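Local atomic coordinates of OxyA protein (Actinoplanes teichomyceticus, PDB entry 5HH3), a protein that is a heme-dependent cytochrome P450 that probably catalyses a phenolic coupling step, cross-linking aromatic side chains of the peptide during glycopeptide antibiotic biosynthesis. Residues Asp61-Val66 with Cys312-Ala317; Phe90-Asp95 with Gly344-Leu349; Glu277-Leu282 with Pro336-Phe341. All coordinates share one frame; numbering follows the deposited sequence.

Interaction 1: Asp61-Val66 with Cys312-Ala317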
loop_
_atom_site.group_PDB
_atom_site.type_symbol
_atom_site.label_atom_id
_atom_site.label_comp_id
_atom_site.label_asym_id
_atom_site.label_seq_id
_atom_site.Cartn_x
_atom_site.Cartn_y
_atom_site.Cartn_z
ATOM N N ASP B 61 25.394 11.937 -3.514
ATOM C CA ASP B 61 25.307 13.305 -3.021
ATOM C C ASP B 61 23.878 13.831 -3.040
ATOM O O ASP B 61 23.507 14.603 -2.172
ATOM C CB ASP B 61 26.220 14.242 -3.811
ATOM C CG ASP B 61 27.686 13.927 -3.608
ATOM O OD1 ASP B 61 28.090 13.462 -2.523
ATOM O OD2 ASP B 61 28.442 14.162 -4.547
ATOM N N GLU B 62 23.098 13.405 -4.023
ATOM C CA GLU B 62 21.713 13.823 -4.125
ATOM C C GLU B 62 20.883 13.216 -2.975
ATOM O O GLU B 62 19.980 13.853 -2.444
ATOM C CB GLU B 62 21.128 13.446 -5.491
ATOM C CG GLU B 62 21.707 14.270 -6.660
ATOM C CD GLU B 62 23.101 13.843 -7.106
ATOM O OE1 GLU B 62 23.625 12.792 -6.667
ATOM O OE2 GLU B 62 23.686 14.571 -7.917
ATOM N N ILE B 63 21.195 11.982 -2.600
ATOM C CA ILE B 63 20.537 11.353 -1.449
ATOM C C ILE B 63 20.899 12.122 -0.159
ATOM O O ILE B 63 20.033 12.372 0.665
ATOM C CB ILE B 63 20.884 9.863 -1.315
ATOM C CG1 ILE B 63 20.169 9.070 -2.412
ATOM C CG2 ILE B 63 20.498 9.333 0.069
ATOM C CD1 ILE B 63 20.705 7.654 -2.584
ATOM N N ARG B 64 22.161 12.501 0.005
ATOM C CA ARG B 64 22.550 13.312 1.174
ATOM C C ARG B 64 21.845 14.681 1.181
ATOM O O ARG B 64 21.444 15.176 2.230
ATOM C CB ARG B 64 24.066 13.484 1.252
ATOM C CG ARG B 64 24.771 12.180 1.598
ATOM C CD ARG B 64 26.262 12.267 1.319
ATOM N NE ARG B 64 26.877 13.335 2.086
ATOM C CZ ARG B 64 27.614 13.208 3.197
ATOM N NH1 ARG B 64 27.882 12.018 3.756
ATOM N NH2 ARG B 64 28.111 14.314 3.765
ATOM N N GLN B 65 21.673 15.262 0.002
ATOM C CA GLN B 65 20.910 16.494 -0.120
ATOM C C GLN B 65 19.444 16.311 0.300
ATOM O O GLN B 65 18.912 17.112 1.070
ATOM C CB GLN B 65 20.970 17.003 -1.555
ATOM C CG GLN B 65 20.374 18.369 -1.725
ATOM C CD GLN B 65 20.538 18.913 -3.137
ATOM O OE1 GLN B 65 21.192 18.296 -4.007
ATOM N NE2 GLN B 65 19.955 20.078 -3.369
ATOM N N VAL B 66 18.798 15.273 -0.218
ATOM C CA VAL B 66 17.394 15.038 0.082
ATOM C C VAL B 66 17.198 14.828 1.589
ATOM O O VAL B 66 16.290 15.434 2.194
ATOM C CB VAL B 66 16.855 13.836 -0.693
ATOM C CG1 VAL B 66 15.510 13.358 -0.140
ATOM C CG2 VAL B 66 16.713 14.207 -2.168
ATOM N N CYS B 312 14.807 7.319 -1.253
ATOM C CA CYS B 312 16.251 7.250 -1.456
ATOM C C CYS B 312 16.739 5.798 -1.457
ATOM O O CYS B 312 16.425 5.044 -0.523
ATOM C CB CYS B 312 16.992 8.044 -0.396
ATOM S SG CYS B 312 16.583 9.799 -0.386
ATOM N N SER B 313 17.483 5.420 -2.513
ATOM C CA SER B 313 18.082 4.106 -2.628
ATOM C C SER B 313 19.493 4.091 -1.999
ATOM O O SER B 313 20.516 4.438 -2.634
ATOM C CB SER B 313 18.135 3.662 -4.086
ATOM O OG SER B 313 18.655 2.354 -4.213
ATOM N N LEU B 314 19.528 3.639 -0.754
ATOM C CA LEU B 314 20.760 3.406 -0.026
ATOM C C LEU B 314 21.578 2.305 -0.691
ATOM O O LEU B 314 22.803 2.396 -0.738
ATOM C CB LEU B 314 20.475 3.059 1.434
ATOM C CG LEU B 314 19.593 4.008 2.251
ATOM C CD1 LEU B 314 19.475 3.545 3.705
ATOM C CD2 LEU B 314 20.150 5.418 2.186
ATOM N N LEU B 315 20.911 1.284 -1.220
ATOM C CA LEU B 315 21.589 0.249 -2.014
ATOM C C LEU B 315 22.322 0.885 -3.213
ATOM O O LEU B 315 23.539 0.660 -3.386
ATOM C CB LEU B 315 20.589 -0.809 -2.474
ATOM C CG LEU B 315 21.126 -1.994 -3.298
ATOM C CD1 LEU B 315 22.143 -2.762 -2.517
ATOM C CD2 LEU B 315 20.008 -2.923 -3.707
ATOM N N ALA B 316 21.616 1.735 -3.974
ATOM C CA ALA B 316 22.221 2.421 -5.112
ATOM C C ALA B 316 23.428 3.266 -4.704
ATOM O O ALA B 316 24.461 3.204 -5.359
ATOM C CB ALA B 316 21.206 3.265 -5.880
ATOM N N ALA B 317 23.326 4.000 -3.597
ATOM C CA ALA B 317 24.427 4.846 -3.138
ATOM C C ALA B 317 25.642 4.021 -2.733
ATOM O O ALA B 317 26.770 4.370 -3.080
ATOM C CB ALA B 317 23.982 5.680 -1.945
#
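Ile63 reaches from helix 60-68 against the turn where strand 309-312 passes into helix 314-318, and it contributes more buried area than any other residue here. Its CB carries two branches. The CG2 methyl, set anti to the backbone N, lies 3.8 Å from Cys312 CB, and CG1 approaches the same carbon, so the two branches straddle it. Chi2 of 166° then extends the longer branch past Cys312, and its end, Ile63 CD1, arrives 3.2 Å from Ser313 O and 3.9 Å from Ala317 CB. This methyl therefore sits against the first turn of the helix, where Ser313 O is already engaged by Ala317 N at 3.0 Å. One turn further along helix 60-68, Val66 CG1 meets Cys312 SG at 3.7 Å, giving the thiol an apolar neighbour.

Ser313 is the N-cap of helix 314-318: its OG accepts from Ala316 N at 3.0 Å, and it is also hydrogen-bonded to His20. Leu314 touches the heme. The buried contact joins helix 60-68 to the end of strand 309-312, which lies between strands 53-57 and 291-293 in the mixed sheet. Strand 297-299 touches Val66, and helix 29-37 packs on Ser313 and Ala316.

Interaction 2: Phe90-Asp95 with Gly344-Leu349. With HEM (protoporphyrin IX containing Fe), chain G.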
loop_
_atom_site.group_PDB
_atom_site.type_symbol
_atom_site.label_atom_id
_atom_site.label_comp_id
_atom_site.label_asym_id
_atom_site.label_seq_id
_atom_site.Cartn_x
_atom_site.Cartn_y
_atom_site.Cartn_z
ATOM N N PHE B 90 8.249 4.319 15.488
ATOM C CA PHE B 90 8.021 5.538 16.258
ATOM C C PHE B 90 8.568 6.773 15.493
ATOM O O PHE B 90 7.854 7.344 14.612
ATOM C CB PHE B 90 8.622 5.387 17.675
ATOM N N LEU B 91 9.831 7.135 15.758
ATOM C CA LEU B 91 10.409 8.439 15.340
ATOM C C LEU B 91 10.292 8.849 13.861
ATOM O O LEU B 91 10.226 10.042 13.547
ATOM C CB LEU B 91 11.887 8.506 15.736
ATOM C CG LEU B 91 12.160 8.835 17.202
ATOM C CD1 LEU B 91 13.594 8.481 17.560
ATOM C CD2 LEU B 91 11.870 10.306 17.501
ATOM N N THR B 92 10.257 7.880 12.955
ATOM C CA THR B 92 10.237 8.180 11.518
ATOM C C THR B 92 8.974 8.876 11.038
ATOM O O THR B 92 9.034 9.590 10.066
ATOM C CB THR B 92 10.507 6.918 10.682
ATOM O OG1 THR B 92 9.866 5.784 11.290
ATOM C CG2 THR B 92 11.989 6.688 10.639
ATOM N N GLN B 93 7.868 8.724 11.754
ATOM C CA GLN B 93 6.610 9.420 11.443
ATOM C C GLN B 93 6.538 10.871 11.973
ATOM O O GLN B 93 5.541 11.532 11.762
ATOM C CB GLN B 93 5.420 8.632 12.018
ATOM C CG GLN B 93 5.317 7.188 11.519
ATOM C CD GLN B 93 4.566 7.058 10.197
ATOM O OE1 GLN B 93 4.984 7.613 9.177
ATOM N NE2 GLN B 93 3.449 6.325 10.212
ATOM N N TYR B 94 7.575 11.356 12.659
ATOM C CA TYR B 94 7.568 12.712 13.224
ATOM C C TYR B 94 8.477 13.711 12.474
ATOM O O TYR B 94 9.564 13.369 12.021
ATOM C CB TYR B 94 7.982 12.657 14.692
ATOM C CG TYR B 94 6.916 12.092 15.626
ATOM C CD1 TYR B 94 5.645 12.689 15.711
ATOM C CD2 TYR B 94 7.187 11.004 16.463
ATOM C CE1 TYR B 94 4.672 12.204 16.581
ATOM C CE2 TYR B 94 6.221 10.504 17.348
ATOM C CZ TYR B 94 4.966 11.107 17.398
ATOM O OH TYR B 94 3.988 10.638 18.250
ATOM N N ASP B 95 8.016 14.955 12.392
ATOM C CA ASP B 95 8.825 16.082 11.955
ATOM C C ASP B 95 9.190 16.899 13.171
ATOM O O ASP B 95 8.524 16.775 14.205
ATOM C CB ASP B 95 8.035 16.953 10.965
ATOM C CG ASP B 95 7.791 16.246 9.632
ATOM O OD1 ASP B 95 8.563 15.358 9.274
ATOM O OD2 ASP B 95 6.827 16.596 8.933
ATOM N N GLY B 344 20.973 12.781 7.831
ATOM C CA GLY B 344 20.167 13.885 8.368
ATOM C C GLY B 344 19.542 13.538 9.713
ATOM O O GLY B 344 19.994 12.631 10.390
ATOM N N ILE B 345 18.464 14.226 10.065
ATOM C CA ILE B 345 17.884 14.126 11.421
ATOM C C ILE B 345 17.309 12.705 11.753
ATOM O O ILE B 345 17.234 12.316 12.920
ATOM C CB ILE B 345 16.830 15.245 11.681
ATOM C CG1 ILE B 345 15.544 15.031 10.860
ATOM C CG2 ILE B 345 17.409 16.649 11.418
ATOM C CD1 ILE B 345 14.482 16.095 11.063
ATOM N N HIS B 346 16.929 11.939 10.732
ATOM C CA HIS B 346 16.395 10.604 10.922
ATOM C C HIS B 346 17.439 9.463 10.847
ATOM O O HIS B 346 17.047 8.284 10.879
ATOM C CB HIS B 346 15.244 10.333 9.954
ATOM C CG HIS B 346 14.039 11.189 10.190
ATOM N ND1 HIS B 346 13.078 10.876 11.128
ATOM C CD2 HIS B 346 13.620 12.333 9.589
ATOM C CE1 HIS B 346 12.128 11.793 11.102
ATOM N NE2 HIS B 346 12.431 12.688 10.180
ATOM N N HIS B 347 18.733 9.791 10.837
ATOM C CA HIS B 347 19.781 8.800 10.760
ATOM C C HIS B 347 19.644 7.813 11.914
ATOM O O HIS B 347 19.248 8.189 13.024
ATOM C CB HIS B 347 21.169 9.459 10.712
ATOM C CG HIS B 347 21.670 9.983 12.025
ATOM N ND1 HIS B 347 22.418 9.213 12.891
ATOM C CD2 HIS B 347 21.550 11.200 12.620
ATOM C CE1 HIS B 347 22.731 9.923 13.962
ATOM N NE2 HIS B 347 22.217 11.133 13.822
ATOM N N CYS B 348 19.954 6.545 11.636
ATOM C CA CYS B 348 19.677 5.465 12.570
ATOM C C CYS B 348 20.008 5.815 14.028
ATOM O O CYS B 348 21.158 6.047 14.355
ATOM C CB CYS B 348 20.430 4.189 12.189
ATOM S SG CYS B 348 19.826 2.765 13.128
ATOM N N LEU B 349 19.005 5.829 14.895
ATOM C CA LEU B 349 19.246 5.970 16.340
ATOM C C LEU B 349 20.045 4.790 16.924
ATOM O O LEU B 349 20.841 4.968 17.843
ATOM C CB LEU B 349 17.915 6.105 17.086
ATOM C CG LEU B 349 17.968 6.330 18.609
ATOM C CD1 LEU B 349 18.726 7.603 18.943
ATOM C CD2 LEU B 349 16.571 6.361 19.182
HETATM C CHA HEM G . 16.337 4.715 11.453
HETATM C CHB HEM G . 16.665 2.171 15.570
HETATM C CHC HEM G . 19.466 -1.095 13.296
HETATM C CHD HEM G . 19.182 1.500 9.243
HETATM C C1A HEM G . 16.169 4.282 12.746
HETATM C C2A HEM G . 15.306 4.907 13.690
HETATM C C3A HEM G . 15.407 4.201 14.850
HETATM C C4A HEM G . 16.322 3.133 14.631
HETATM C CMA HEM G . 14.665 4.475 16.134
HETATM C CAA HEM G . 14.457 6.138 13.443
HETATM C CBA HEM G . 15.290 7.380 13.754
HETATM C CGA HEM G . 14.569 8.697 13.517
HETATM O O1A HEM G . 13.591 8.795 12.735
HETATM O O2A HEM G . 14.970 9.734 14.109
HETATM C C1B HEM G . 17.456 1.033 15.316
HETATM C C2B HEM G . 17.755 0.018 16.288
HETATM C C3B HEM G . 18.548 -0.917 15.659
HETATM C C4B HEM G . 18.716 -0.422 14.265
HETATM C CMB HEM G . 17.296 -0.018 17.730
HETATM C CAB HEM G . 19.195 -2.155 16.164
HETATM C CBB HEM G . 19.252 -2.577 17.431
HETATM C C1C HEM G . 19.640 -0.706 11.974
HETATM C C2C HEM G . 20.390 -1.405 11.004
HETATM C C3C HEM G . 20.304 -0.658 9.822
HETATM C C4C HEM G . 19.501 0.498 10.119
HETATM C CMC HEM G . 21.121 -2.719 11.214
HETATM C CAC HEM G . 20.907 -0.908 8.488
HETATM C CBC HEM G . 21.731 -1.900 8.159
HETATM C C1D HEM G . 18.362 2.579 9.568
HETATM C C2D HEM G . 18.018 3.591 8.546
HETATM C C3D HEM G . 17.226 4.487 9.152
HETATM C C4D HEM G . 17.096 4.006 10.544
HETATM C CMD HEM G . 18.419 3.666 7.091
HETATM C CAD HEM G . 16.620 5.718 8.491
HETATM C CBD HEM G . 15.305 5.459 7.740
HETATM C CGD HEM G . 14.773 6.752 7.102
HETATM O O1D HEM G . 13.697 6.792 6.478
HETATM O O2D HEM G . 15.377 7.833 7.154
HETATM N NA HEM G . 16.798 3.206 13.340
HETATM N NB HEM G . 18.067 0.736 14.165
HETATM N NC HEM G . 19.152 0.451 11.437
HETATM N ND HEM G . 17.816 2.886 10.762
HETATM FE FE HEM G . 17.944 1.866 12.394
HETATM O O HOH W 1 11.210 15.105 9.553
HETATM O O HOH W 2 16.120 0.928 11.926
#
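Tyr94 O and Leu91 O both face the edge of the His346 ring near its plane, with Tyr94 O 3.1 Å and Leu91 O 3.6 Å from His346 CE1. On the same ring, ND1 donates to a heme propionate oxygen, O1A, at 2.7 Å and an N-H...O angle of 164°. Its CG lies anti to the carbonyl carbon (chi1 -65°), the ring edge turned so that ND1 meets O1A and CE1 the two carbonyls. Two carbons of the 3-10 segment lie beside this oxygen, Leu91 CB and Thr92 CG2, the latter 3.4 Å from heme O1A. Leu91 CD1 meets Leu349 CD2 at 4.0 Å, the two side chains crossing at about a right angle.

Segment 344-349 is part of the cysteine-ligand loop of the P450 fold, ahead of helix 351-368. Cys348 SG binds the iron at 2.2 Å as its axial ligand, while water 2 binds on the opposite side, in the sixth position.

Beyond the first shell, water 1 connects His346 NE2 with Asp95 OD1, donating to the carboxylate at 2.7 Å. Asp95 is in turn hydrogen-bonded to Ser73. The His99 ring meets that of His346 at about 50°, and His99, Arg103 and Arg291 also hydrogen-bond the heme.

Interaction 3: Glu277-Leu282 with Pro336-Phe341. With HEM (protoporphyrin IX containing Fe), chain G.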
loop_
_atom_site.group_PDB
_atom_site.type_symbol
_atom_site.label_atom_id
_atom_site.label_comp_id
_atom_site.label_asym_id
_atom_site.label_seq_id
_atom_site.Cartn_x
_atom_site.Cartn_y
_atom_site.Cartn_z
ATOM N N GLU B 277 33.055 -1.847 5.330
ATOM C CA GLU B 277 32.948 -2.532 4.028
ATOM C C GLU B 277 31.856 -3.610 4.001
ATOM O O GLU B 277 31.140 -3.733 3.018
ATOM C CB GLU B 277 34.289 -3.128 3.603
ATOM C CG GLU B 277 34.264 -3.922 2.304
ATOM C CD GLU B 277 34.054 -3.090 1.056
ATOM O OE1 GLU B 277 34.026 -3.704 -0.029
ATOM O OE2 GLU B 277 33.909 -1.837 1.116
ATOM N N VAL B 278 31.727 -4.385 5.063
ATOM C CA VAL B 278 30.699 -5.422 5.129
ATOM C C VAL B 278 29.329 -4.772 5.071
ATOM O O VAL B 278 28.456 -5.228 4.338
ATOM C CB VAL B 278 30.823 -6.293 6.397
ATOM C CG1 VAL B 278 29.682 -7.311 6.487
ATOM C CG2 VAL B 278 32.145 -7.029 6.407
ATOM N N ILE B 279 29.152 -3.699 5.848
ATOM C CA ILE B 279 27.900 -2.939 5.852
ATOM C C ILE B 279 27.598 -2.305 4.478
ATOM O O ILE B 279 26.474 -2.416 3.981
ATOM C CB ILE B 279 27.888 -1.864 6.967
ATOM C CG1 ILE B 279 27.787 -2.540 8.339
ATOM C CG2 ILE B 279 26.733 -0.899 6.745
ATOM C CD1 ILE B 279 28.109 -1.662 9.534
ATOM N N ARG B 280 28.589 -1.660 3.879
ATOM C CA ARG B 280 28.438 -1.087 2.526
ATOM C C ARG B 280 27.974 -2.123 1.503
ATOM O O ARG B 280 27.026 -1.890 0.754
ATOM C CB ARG B 280 29.753 -0.485 2.010
ATOM C CG ARG B 280 29.624 0.198 0.637
ATOM C CD ARG B 280 30.963 0.377 -0.056
ATOM N NE ARG B 280 31.550 -0.902 -0.466
ATOM C CZ ARG B 280 31.280 -1.565 -1.592
ATOM N NH1 ARG B 280 30.405 -1.107 -2.484
ATOM N NH2 ARG B 280 31.902 -2.713 -1.835
ATOM N N TYR B 281 28.674 -3.247 1.462
ATOM C CA TYR B 281 28.410 -4.285 0.464
ATOM C C TYR B 281 27.042 -4.915 0.668
ATOM O O TYR B 281 26.304 -5.065 -0.289
ATOM C CB TYR B 281 29.498 -5.351 0.492
ATOM C CG TYR B 281 29.387 -6.379 -0.615
ATOM C CD1 TYR B 281 29.698 -6.048 -1.925
ATOM C CD2 TYR B 281 28.955 -7.668 -0.345
ATOM C CE1 TYR B 281 29.604 -6.988 -2.951
ATOM C CE2 TYR B 281 28.854 -8.611 -1.349
ATOM C CZ TYR B 281 29.189 -8.266 -2.646
ATOM O OH TYR B 281 29.101 -9.198 -3.622
ATOM N N LEU B 282 26.695 -5.251 1.907
ATOM C CA LEU B 282 25.426 -5.933 2.177
ATOM C C LEU B 282 24.186 -5.037 2.083
ATOM O O LEU B 282 23.151 -5.484 1.574
ATOM C CB LEU B 282 25.440 -6.629 3.545
ATOM C CG LEU B 282 26.399 -7.810 3.702
ATOM C CD1 LEU B 282 26.234 -8.427 5.082
ATOM C CD2 LEU B 282 26.170 -8.847 2.615
ATOM N N PRO B 336 35.922 2.709 3.788
ATOM C CA PRO B 336 34.745 2.522 2.935
ATOM C C PRO B 336 33.620 3.509 3.276
ATOM O O PRO B 336 33.366 3.764 4.452
ATOM C CB PRO B 336 34.297 1.077 3.241
ATOM C CG PRO B 336 35.434 0.432 3.954
ATOM C CD PRO B 336 36.170 1.532 4.645
ATOM N N GLU B 337 32.967 4.050 2.248
ATOM C CA GLU B 337 31.877 5.011 2.415
ATOM C C GLU B 337 30.538 4.367 2.179
ATOM O O GLU B 337 30.340 3.667 1.175
ATOM C CB GLU B 337 32.027 6.160 1.439
ATOM C CG GLU B 337 33.290 6.971 1.654
ATOM C CD GLU B 337 33.411 8.116 0.657
ATOM O OE1 GLU B 337 32.458 8.923 0.546
ATOM O OE2 GLU B 337 34.463 8.203 -0.007
ATOM N N HIS B 338 29.612 4.606 3.099
ATOM C CA HIS B 338 28.230 4.184 2.900
ATOM C C HIS B 338 27.244 5.081 3.643
ATOM O O HIS B 338 27.630 5.870 4.521
ATOM C CB HIS B 338 28.055 2.735 3.347
ATOM C CG HIS B 338 28.300 2.532 4.808
ATOM N ND1 HIS B 338 27.363 2.827 5.774
ATOM C CD2 HIS B 338 29.382 2.071 5.471
ATOM C CE1 HIS B 338 27.859 2.558 6.966
ATOM N NE2 HIS B 338 29.077 2.101 6.807
ATOM N N LEU B 339 25.978 4.936 3.262
ATOM C CA LEU B 339 24.836 5.580 3.902
ATOM C C LEU B 339 23.833 4.536 4.395
ATOM O O LEU B 339 22.613 4.770 4.371
ATOM C CB LEU B 339 24.146 6.496 2.896
ATOM C CG LEU B 339 24.952 7.623 2.287
ATOM C CD1 LEU B 339 24.185 8.235 1.136
ATOM C CD2 LEU B 339 25.305 8.657 3.353
ATOM N N ALA B 340 24.327 3.359 4.782
ATOM C CA ALA B 340 23.484 2.233 5.249
ATOM C C ALA B 340 22.550 2.550 6.411
ATOM O O ALA B 340 21.507 1.912 6.565
ATOM C CB ALA B 340 24.356 1.029 5.594
ATOM N N PHE B 341 22.940 3.518 7.224
ATOM C CA PHE B 341 22.152 3.984 8.365
ATOM C C PHE B 341 21.445 5.329 8.105
ATOM O O PHE B 341 21.009 6.002 9.048
ATOM C CB PHE B 341 23.055 4.093 9.599
ATOM C CG PHE B 341 23.626 2.776 10.043
ATOM C CD1 PHE B 341 22.855 1.891 10.776
ATOM C CD2 PHE B 341 24.955 2.434 9.743
ATOM C CE1 PHE B 341 23.372 0.666 11.179
ATOM C CE2 PHE B 341 25.479 1.217 10.147
ATOM C CZ PHE B 341 24.684 0.326 10.860
HETATM C CHA HEM G . 16.337 4.715 11.453
HETATM C CHB HEM G . 16.665 2.171 15.570
HETATM C CHC HEM G . 19.466 -1.095 13.296
HETATM C CHD HEM G . 19.182 1.500 9.243
HETATM C C1A HEM G . 16.169 4.282 12.746
HETATM C C2A HEM G . 15.306 4.907 13.690
HETATM C C3A HEM G . 15.407 4.201 14.850
HETATM C C4A HEM G . 16.322 3.133 14.631
HETATM C CMA HEM G . 14.665 4.475 16.134
HETATM C CAA HEM G . 14.457 6.138 13.443
HETATM C CBA HEM G . 15.290 7.380 13.754
HETATM C CGA HEM G . 14.569 8.697 13.517
HETATM O O1A HEM G . 13.591 8.795 12.735
HETATM O O2A HEM G . 14.970 9.734 14.109
HETATM C C1B HEM G . 17.456 1.033 15.316
HETATM C C2B HEM G . 17.755 0.018 16.288
HETATM C C3B HEM G . 18.548 -0.917 15.659
HETATM C C4B HEM G . 18.716 -0.422 14.265
HETATM C CMB HEM G . 17.296 -0.018 17.730
HETATM C CAB HEM G . 19.195 -2.155 16.164
HETATM C CBB HEM G . 19.252 -2.577 17.431
HETATM C C1C HEM G . 19.640 -0.706 11.974
HETATM C C2C HEM G . 20.390 -1.405 11.004
HETATM C C3C HEM G . 20.304 -0.658 9.822
HETATM C C4C HEM G . 19.501 0.498 10.119
HETATM C CMC HEM G . 21.121 -2.719 11.214
HETATM C CAC HEM G . 20.907 -0.908 8.488
HETATM C CBC HEM G . 21.731 -1.900 8.159
HETATM C C1D HEM G . 18.362 2.579 9.568
HETATM C C2D HEM G . 18.018 3.591 8.546
HETATM C C3D HEM G . 17.226 4.487 9.152
HETATM C C4D HEM G . 17.096 4.006 10.544
HETATM C CMD HEM G . 18.419 3.666 7.091
HETATM C CAD HEM G . 16.620 5.718 8.491
HETATM C CBD HEM G . 15.305 5.459 7.740
HETATM C CGD HEM G . 14.773 6.752 7.102
HETATM O O1D HEM G . 13.697 6.792 6.478
HETATM O O2D HEM G . 15.377 7.833 7.154
HETATM N NA HEM G . 16.798 3.206 13.340
HETATM N NB HEM G . 18.067 0.736 14.165
HETATM N NC HEM G . 19.152 0.451 11.437
HETATM N ND HEM G . 17.816 2.886 10.762
HETATM FE FE HEM G . 17.944 1.866 12.394
HETATM O O HOH W 2 16.120 0.928 11.926
#
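Ile279 divides its work across the contact with segment 336-341: chi1 of -70° sets CG2 anti to the backbone N, facing His338, and the longer branch carries CD1 toward Phe341. In His338, chi1 of 64° puts the imidazole between its own backbone N and carbonyl carbon, and the turn about CB-CG presents one ring face to that methyl. Ile279 CG2 lies 3.8 Å from the His338 ring centroid and 16° off the normal, a CH-pi contact displaced slightly toward the rim. The same methyl is pressed against Ala340 CB at 3.3 Å, tighter than usual for two carbons. Ile279 CD1 approaches the edge of the Phe341 ring, 3.9 Å from CE2. The imidazole is itself steadied because Ala340 N donates to His338 ND1 at 3.2 Å, close to the ring plane.

Helix 274-282 carries the glutamate and arginine of the P450 ExxR motif, Glu277 and Arg280. Arg280 grips Glu277 side-on, NE to OE2 and NH2 to OE1, each at 3.0 Å. Both carboxylate oxygens are met from above the carboxylate plane, whereas the acceptors lie in or near the guanidinium plane. Arg333 makes a further salt bridge to Glu277, consistent with the E-R-R triad of P450s, of which Arg333 is probably the third member; Asp327 makes one to Arg280.

Pro336 packs on the helix beside this pair, its CG 3.6 Å from Glu277 N and its CB near Glu277 OE2. The aliphatic part of Arg280 runs alongside Glu337 and His338: CD approaches Glu337 O, and CB lies 3.9 Å from His338 CB. Toward the heme, Phe341 CE1 comes within 3.6 Å of the porphyrin's C3C, while helix 351-368 touches both Ile279 and Phe341 through Glu355.

All three contacts reach the heme, interaction 1 through Leu314 alone. Interactions 1 and 3, centres 13 Å apart, touch directly: Leu339 packs on Ile63, and Leu314 CD2 lies 3.4 Å from Leu339 O. Interactions 2 and 3 have centres 20 Å apart, yet Cys348 N and Phe341 O, at 2.8 Å, probably share a hydrogen bond. Interactions 1 and 2, centres 16 Å apart, do not touch, their nearest atoms being about 6 Å apart. The segments follow in the order 61-66, 90-95, 277-282, 312-317, 336-341, 344-349, interaction 3 nested within interaction 2 and interaction 1 crossing both. Helices 60-68 and 274-282 are tied to 312-317 and 336-341 respectively, bringing early and late chain parts together about the heme.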